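Local atomic coordinates of periplasmic binding protein component of an ABC type zinc uptake transporter (Synechocystis sp., PDB entry 1PQ4), a protein that probably binds zinc in the periplasm and delivers it to an ABC-type transporter for uptake into the cell. Residues L185-S199 and F203-E215. Sequence-based numbering, arbitrary orientation.
With ZN (zinc ion), chain C.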
loop_
_atom_site.group_PDB
_atom_site.type_symbol
_atom_site.label_atom_id
_atom_site.label_comp_id
_atom_site.label_asym_id
_atom_site.label_seq_id
_atom_site.Cartn_x
_atom_site.Cartn_y
_atom_site.Cartn_z
ATOM N N LEU A 185 4.396 -2.484 -18.231
ATOM C CA LEU A 185 5.513 -3.287 -17.739
ATOM C C LEU A 185 5.904 -4.555 -18.480
ATOM O O LEU A 185 7.017 -5.032 -18.315
ATOM C CB LEU A 185 5.238 -3.687 -16.268
ATOM C CG LEU A 185 5.510 -2.875 -14.996
ATOM C CD1 LEU A 185 6.151 -1.571 -15.293
ATOM C CD2 LEU A 185 4.244 -2.739 -14.159
ATOM N N GLN A 186 5.031 -5.138 -19.283
ATOM C CA GLN A 186 5.461 -6.397 -19.896
ATOM C C GLN A 186 6.671 -6.402 -20.839
ATOM O O GLN A 186 7.436 -7.363 -20.824
ATOM C CB GLN A 186 4.287 -7.118 -20.571
ATOM C CG GLN A 186 3.214 -7.642 -19.576
ATOM C CD GLN A 186 3.771 -8.137 -18.212
ATOM O OE1 GLN A 186 4.218 -7.337 -17.372
ATOM N NE2 GLN A 186 3.729 -9.455 -17.994
ATOM N N PRO A 187 6.915 -5.307 -21.594
ATOM C CA PRO A 187 8.063 -5.323 -22.511
ATOM C C PRO A 187 9.459 -5.066 -21.940
ATOM O O PRO A 187 10.434 -5.199 -22.642
ATOM C CB PRO A 187 7.658 -4.286 -23.565
ATOM C CG PRO A 187 6.979 -3.227 -22.730
ATOM C CD PRO A 187 6.146 -4.053 -21.734
ATOM N N LEU A 188 9.568 -4.704 -20.675
ATOM C CA LEU A 188 10.884 -4.449 -20.104
ATOM C C LEU A 188 11.804 -5.652 -20.114
ATOM O O LEU A 188 11.425 -6.728 -19.701
ATOM C CB LEU A 188 10.729 -3.964 -18.678
ATOM C CG LEU A 188 9.695 -2.833 -18.522
ATOM C CD1 LEU A 188 9.712 -2.363 -17.073
ATOM C CD2 LEU A 188 10.016 -1.671 -19.480
ATOM N N PRO A 189 13.040 -5.491 -20.608
ATOM C CA PRO A 189 13.967 -6.634 -20.614
ATOM C C PRO A 189 14.546 -6.735 -19.214
ATOM O O PRO A 189 14.912 -7.809 -18.785
ATOM C CB PRO A 189 15.067 -6.218 -21.612
ATOM C CG PRO A 189 14.460 -5.075 -22.390
ATOM C CD PRO A 189 13.598 -4.355 -21.365
ATOM N N GLN A 190 14.654 -5.598 -18.528
ATOM C CA GLN A 190 15.195 -5.532 -17.175
ATOM C C GLN A 190 13.980 -5.584 -16.244
ATOM O O GLN A 190 13.098 -4.708 -16.258
ATOM C CB GLN A 190 15.999 -4.230 -16.967
ATOM C CG GLN A 190 16.514 -3.982 -15.521
ATOM C CD GLN A 190 17.314 -5.156 -14.964
ATOM O OE1 GLN A 190 16.779 -6.018 -14.271
ATOM N NE2 GLN A 190 18.607 -5.197 -15.280
ATOM N N ARG A 191 13.924 -6.626 -15.440
ATOM C CA ARG A 191 12.768 -6.795 -14.561
ATOM C C ARG A 191 13.037 -6.375 -13.123
ATOM O O ARG A 191 12.139 -6.319 -12.289
ATOM C CB ARG A 191 12.383 -8.271 -14.552
ATOM C CG ARG A 191 10.973 -8.510 -14.841
ATOM C CD ARG A 191 10.831 -9.094 -16.206
ATOM N NE ARG A 191 10.367 -8.150 -17.193
ATOM C CZ ARG A 191 9.163 -7.583 -17.240
ATOM N NH1 ARG A 191 8.211 -7.805 -16.339
ATOM N NH2 ARG A 191 8.893 -6.827 -18.275
ATOM N N LYS A 192 14.280 -6.064 -12.840
ATOM C CA LYS A 192 14.682 -5.713 -11.484
ATOM C C LYS A 192 14.607 -4.221 -11.174
ATOM O O LYS A 192 14.845 -3.410 -12.075
ATOM C CB LYS A 192 16.123 -6.185 -11.292
ATOM C CG LYS A 192 16.307 -7.664 -11.603
ATOM C CD LYS A 192 17.748 -8.132 -11.386
ATOM C CE LYS A 192 17.882 -9.604 -11.784
ATOM N NZ LYS A 192 19.179 -10.209 -11.393
ATOM N N PHE A 193 14.222 -3.849 -9.940
ATOM C CA PHE A 193 14.243 -2.414 -9.539
ATOM C C PHE A 193 14.672 -2.364 -8.073
ATOM O O PHE A 193 14.388 -3.274 -7.297
ATOM C CB PHE A 193 12.922 -1.638 -9.788
ATOM C CG PHE A 193 11.730 -2.123 -8.998
ATOM C CD1 PHE A 193 11.205 -1.343 -7.977
ATOM C CD2 PHE A 193 11.101 -3.350 -9.308
ATOM C CE1 PHE A 193 10.074 -1.747 -7.268
ATOM C CE2 PHE A 193 9.946 -3.779 -8.596
ATOM C CZ PHE A 193 9.439 -2.969 -7.579
ATOM N N ILE A 194 15.414 -1.326 -7.707
ATOM C CA ILE A 194 15.914 -1.201 -6.323
ATOM C C ILE A 194 15.120 -0.129 -5.652
ATOM O O ILE A 194 14.944 0.942 -6.205
ATOM C CB ILE A 194 17.369 -0.736 -6.284
ATOM C CG1 ILE A 194 18.210 -1.624 -7.162
ATOM C CG2 ILE A 194 17.898 -0.760 -4.851
ATOM C CD1 ILE A 194 19.691 -1.174 -7.262
ATOM N N VAL A 195 14.675 -0.405 -4.433
ATOM C CA VAL A 195 13.876 0.525 -3.664
ATOM C C VAL A 195 14.404 0.471 -2.260
ATOM O O VAL A 195 15.095 -0.467 -1.872
ATOM C CB VAL A 195 12.373 0.132 -3.568
ATOM C CG1 VAL A 195 11.735 0.274 -4.865
ATOM C CG2 VAL A 195 12.237 -1.339 -3.069
ATOM N N PHE A 196 14.092 1.491 -1.508
ATOM C CA PHE A 196 14.596 1.476 -0.161
ATOM C C PHE A 196 13.747 0.528 0.679
ATOM O O PHE A 196 14.239 -0.497 1.109
ATOM C CB PHE A 196 14.591 2.874 0.445
ATOM C CG PHE A 196 15.093 2.878 1.857
ATOM C CD1 PHE A 196 16.449 2.647 2.120
ATOM C CD2 PHE A 196 14.203 2.970 2.924
ATOM C CE1 PHE A 196 16.912 2.500 3.406
ATOM C CE2 PHE A 196 14.680 2.818 4.245
ATOM C CZ PHE A 196 16.039 2.583 4.461
ATOM N N HIS A 197 12.471 0.876 0.862
ATOM C CA HIS A 197 11.567 0.068 1.715
ATOM C C HIS A 197 10.762 -0.870 0.808
ATOM O O HIS A 197 10.125 -0.422 -0.152
ATOM C CB HIS A 197 10.668 1.024 2.474
ATOM C CG HIS A 197 9.604 0.341 3.258
ATOM N ND1 HIS A 197 9.864 -0.335 4.432
ATOM C CD2 HIS A 197 8.268 0.231 3.041
ATOM C CE1 HIS A 197 8.737 -0.826 4.914
ATOM N NE2 HIS A 197 7.756 -0.505 4.088
ATOM N N PRO A 198 10.779 -2.183 1.111
ATOM C CA PRO A 198 10.077 -3.168 0.293
ATOM C C PRO A 198 8.583 -3.174 0.463
ATOM O O PRO A 198 8.011 -4.024 1.129
ATOM C CB PRO A 198 10.747 -4.495 0.695
ATOM C CG PRO A 198 10.991 -4.300 2.169
ATOM C CD PRO A 198 11.423 -2.818 2.281
ATOM N N SER A 199 7.918 -2.213 -0.116
ATOM C CA SER A 199 6.478 -2.278 0.003
ATOM C C SER A 199 5.860 -2.782 -1.291
ATOM O O SER A 199 4.632 -2.798 -1.428
ATOM C CB SER A 199 5.947 -0.888 0.318
ATOM O OG SER A 199 6.548 0.036 -0.516
ATOM N N PHE A 203 2.884 -6.053 -5.823
ATOM C CA PHE A 203 2.858 -5.342 -7.110
ATOM C C PHE A 203 3.849 -6.046 -8.016
ATOM O O PHE A 203 3.572 -6.362 -9.176
ATOM C CB PHE A 203 3.267 -3.853 -6.843
ATOM C CG PHE A 203 3.446 -3.046 -8.089
ATOM C CD1 PHE A 203 2.364 -2.434 -8.689
ATOM C CD2 PHE A 203 4.714 -2.893 -8.650
ATOM C CE1 PHE A 203 2.535 -1.657 -9.866
ATOM C CE2 PHE A 203 4.895 -2.126 -9.808
ATOM C CZ PHE A 203 3.801 -1.516 -10.410
ATOM N N ALA A 204 5.009 -6.358 -7.472
ATOM C CA ALA A 204 6.045 -6.994 -8.280
ATOM C C ALA A 204 5.623 -8.413 -8.762
ATOM O O ALA A 204 5.890 -8.817 -9.921
ATOM C CB ALA A 204 7.332 -7.090 -7.459
ATOM N N ARG A 205 4.960 -9.153 -7.877
ATOM C CA ARG A 205 4.532 -10.508 -8.258
ATOM C C ARG A 205 3.520 -10.374 -9.388
ATOM O O ARG A 205 3.600 -11.097 -10.371
ATOM C CB ARG A 205 3.873 -11.238 -7.082
ATOM C CG ARG A 205 3.988 -12.733 -7.182
ATOM C CD ARG A 205 3.426 -13.387 -5.940
ATOM N NE ARG A 205 3.796 -14.798 -5.805
ATOM C CZ ARG A 205 3.239 -15.794 -6.489
ATOM N NH1 ARG A 205 2.281 -15.540 -7.374
ATOM N NH2 ARG A 205 3.626 -17.047 -6.267
ATOM N N ASP A 206 2.602 -9.422 -9.264
ATOM C CA ASP A 206 1.573 -9.231 -10.282
ATOM C C ASP A 206 2.107 -9.004 -11.684
ATOM O O ASP A 206 1.541 -9.512 -12.666
ATOM C CB ASP A 206 0.719 -8.017 -9.965
ATOM C CG ASP A 206 -0.350 -8.319 -8.981
ATOM O OD1 ASP A 206 -0.360 -9.486 -8.546
ATOM O OD2 ASP A 206 -1.147 -7.405 -8.636
ATOM N N TYR A 207 3.170 -8.207 -11.763
ATOM C CA TYR A 207 3.752 -7.827 -13.033
ATOM C C TYR A 207 5.103 -8.419 -13.325
ATOM O O TYR A 207 5.839 -7.898 -14.150
ATOM C CB TYR A 207 3.783 -6.294 -13.114
ATOM C CG TYR A 207 2.402 -5.734 -12.903
ATOM C CD1 TYR A 207 1.384 -6.055 -13.780
ATOM C CD2 TYR A 207 2.075 -4.980 -11.769
ATOM C CE1 TYR A 207 0.063 -5.650 -13.548
ATOM C CE2 TYR A 207 0.757 -4.577 -11.527
ATOM C CZ TYR A 207 -0.242 -4.924 -12.427
ATOM O OH TYR A 207 -1.559 -4.593 -12.181
ATOM N N ASN A 208 5.451 -9.489 -12.636
ATOM C CA ASN A 208 6.704 -10.179 -12.908
ATOM C C ASN A 208 7.947 -9.295 -12.862
ATOM O O ASN A 208 8.755 -9.281 -13.788
ATOM C CB ASN A 208 6.619 -10.858 -14.265
ATOM C CG ASN A 208 5.439 -11.822 -14.342
ATOM O OD1 ASN A 208 4.593 -11.724 -15.241
ATOM N ND2 ASN A 208 5.368 -12.752 -13.384
ATOM N N LEU A 209 8.073 -8.551 -11.775
ATOM C CA LEU A 209 9.222 -7.685 -11.551
ATOM C C LEU A 209 9.912 -8.301 -10.361
ATOM O O LEU A 209 9.340 -9.160 -9.673
ATOM C CB LEU A 209 8.768 -6.269 -11.196
ATOM C CG LEU A 209 7.919 -5.573 -12.274
ATOM C CD1 LEU A 209 7.516 -4.184 -11.802
ATOM C CD2 LEU A 209 8.709 -5.458 -13.569
ATOM N N VAL A 210 11.148 -7.873 -10.128
ATOM C CA VAL A 210 11.929 -8.350 -9.008
ATOM C C VAL A 210 12.274 -7.118 -8.205
ATOM O O VAL A 210 12.961 -6.230 -8.685
ATOM C CB VAL A 210 13.223 -9.044 -9.478
ATOM C CG1 VAL A 210 14.101 -9.349 -8.282
ATOM C CG2 VAL A 210 12.869 -10.376 -10.215
ATOM N N GLN A 211 11.780 -7.052 -6.986
ATOM C CA GLN A 211 12.047 -5.892 -6.156
ATOM C C GLN A 211 13.310 -6.193 -5.380
ATOM O O GLN A 211 13.392 -7.236 -4.768
ATOM C CB GLN A 211 10.871 -5.709 -5.190
ATOM C CG GLN A 211 11.179 -4.904 -3.981
ATOM C CD GLN A 211 10.029 -4.890 -2.964
ATOM O OE1 GLN A 211 9.665 -5.926 -2.366
ATOM N NE2 GLN A 211 9.471 -3.730 -2.764
ATOM N N ILE A 212 14.287 -5.293 -5.398
ATOM C CA ILE A 212 15.546 -5.490 -4.667
ATOM C C ILE A 212 15.524 -4.404 -3.596
ATOM O O ILE A 212 15.639 -3.203 -3.880
ATOM C CB ILE A 212 16.786 -5.287 -5.595
ATOM C CG1 ILE A 212 16.778 -6.352 -6.706
ATOM C CG2 ILE A 212 18.071 -5.402 -4.787
ATOM C CD1 ILE A 212 17.727 -6.076 -7.870
ATOM N N PRO A 213 15.343 -4.803 -2.348
ATOM C CA PRO A 213 15.299 -3.774 -1.315
ATOM C C PRO A 213 16.632 -3.413 -0.715
ATOM O O PRO A 213 17.543 -4.240 -0.651
ATOM C CB PRO A 213 14.351 -4.381 -0.271
ATOM C CG PRO A 213 14.673 -5.851 -0.362
ATOM C CD PRO A 213 14.782 -6.086 -1.864
ATOM N N ILE A 214 16.740 -2.163 -0.294
ATOM C CA ILE A 214 17.965 -1.687 0.350
ATOM C C ILE A 214 17.826 -1.884 1.882
ATOM O O ILE A 214 18.765 -2.320 2.545
ATOM C CB ILE A 214 18.178 -0.166 0.097
ATOM C CG1 ILE A 214 18.417 0.107 -1.379
ATOM C CG2 ILE A 214 19.433 0.348 0.885
ATOM C CD1 ILE A 214 18.256 1.565 -1.801
ATOM N N GLU A 215 16.693 -1.500 2.454
ATOM C CA GLU A 215 16.554 -1.684 3.904
ATOM C C GLU A 215 16.615 -3.163 4.251
ATOM O O GLU A 215 16.239 -4.014 3.451
ATOM C CB GLU A 215 15.241 -1.087 4.438
ATOM C CG GLU A 215 14.003 -1.862 4.112
ATOM C CD GLU A 215 12.884 -1.703 5.161
ATOM O OE1 GLU A 215 12.450 -0.555 5.458
ATOM O OE2 GLU A 215 12.438 -2.763 5.680
HETATM ZN ZN ZN C . 5.728 -0.686 4.384
HETATM O O HOH W 1 3.065 -4.688 -2.610
HETATM O O HOH W 2 4.559 1.049 3.477
#
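In His197 a chi1 of 174° sets the ring opposite the backbone N, and Glu215 has CG between its backbone N and carbonyl carbon (chi1 74°); these torsions bring imidazole and carboxylate together just beyond a beta-alpha-beta unit. Strand 192-195 crosses over through helix 201-206 to strand 210-213, and the two strands pair in parallel. The ladder runs from Val210 N to Arg191 O through to Ile214 N on Val195 O, 2.8 Å. Beyond the strands, Glu215 N bonds Phe196 O. The Phe196 ring lies under CB of Glu215, which sits over one face in a CH-pi contact. On the sheet face of Phe193 and Gln211, the Phe193 ring takes CA of Gln211 over its face, 4.2 Å from the centroid, and CB of Leu209 at its edge. On the other face Ile194 CG2 meets Ile214 CG1 at 3.6 Å, next to helix 223-234. At the start of the strands, Arg191 bends at chi2 and chi3. Its NE and NH2 grip Leu188 O side-on, and NH2 also bonds Leu185 O. NH1 also reaches O of Asn208 (less surely placed), the C-prime residue of the Schellman motif ending helix 201-206. With an alanine for Arg191, the carbonyls of Leu185 and Leu188 lose these donors, and their type I beta turn would probably be freer to move. At the other end, His37 and His133 join His197 on the zinc. His197 NE2 binds the metal at 2.1 Å, while ND1 donates to Glu215 OE1 at 2.8 Å, nearly straight (174°) and in the ring plane, but from above the carboxylate plane.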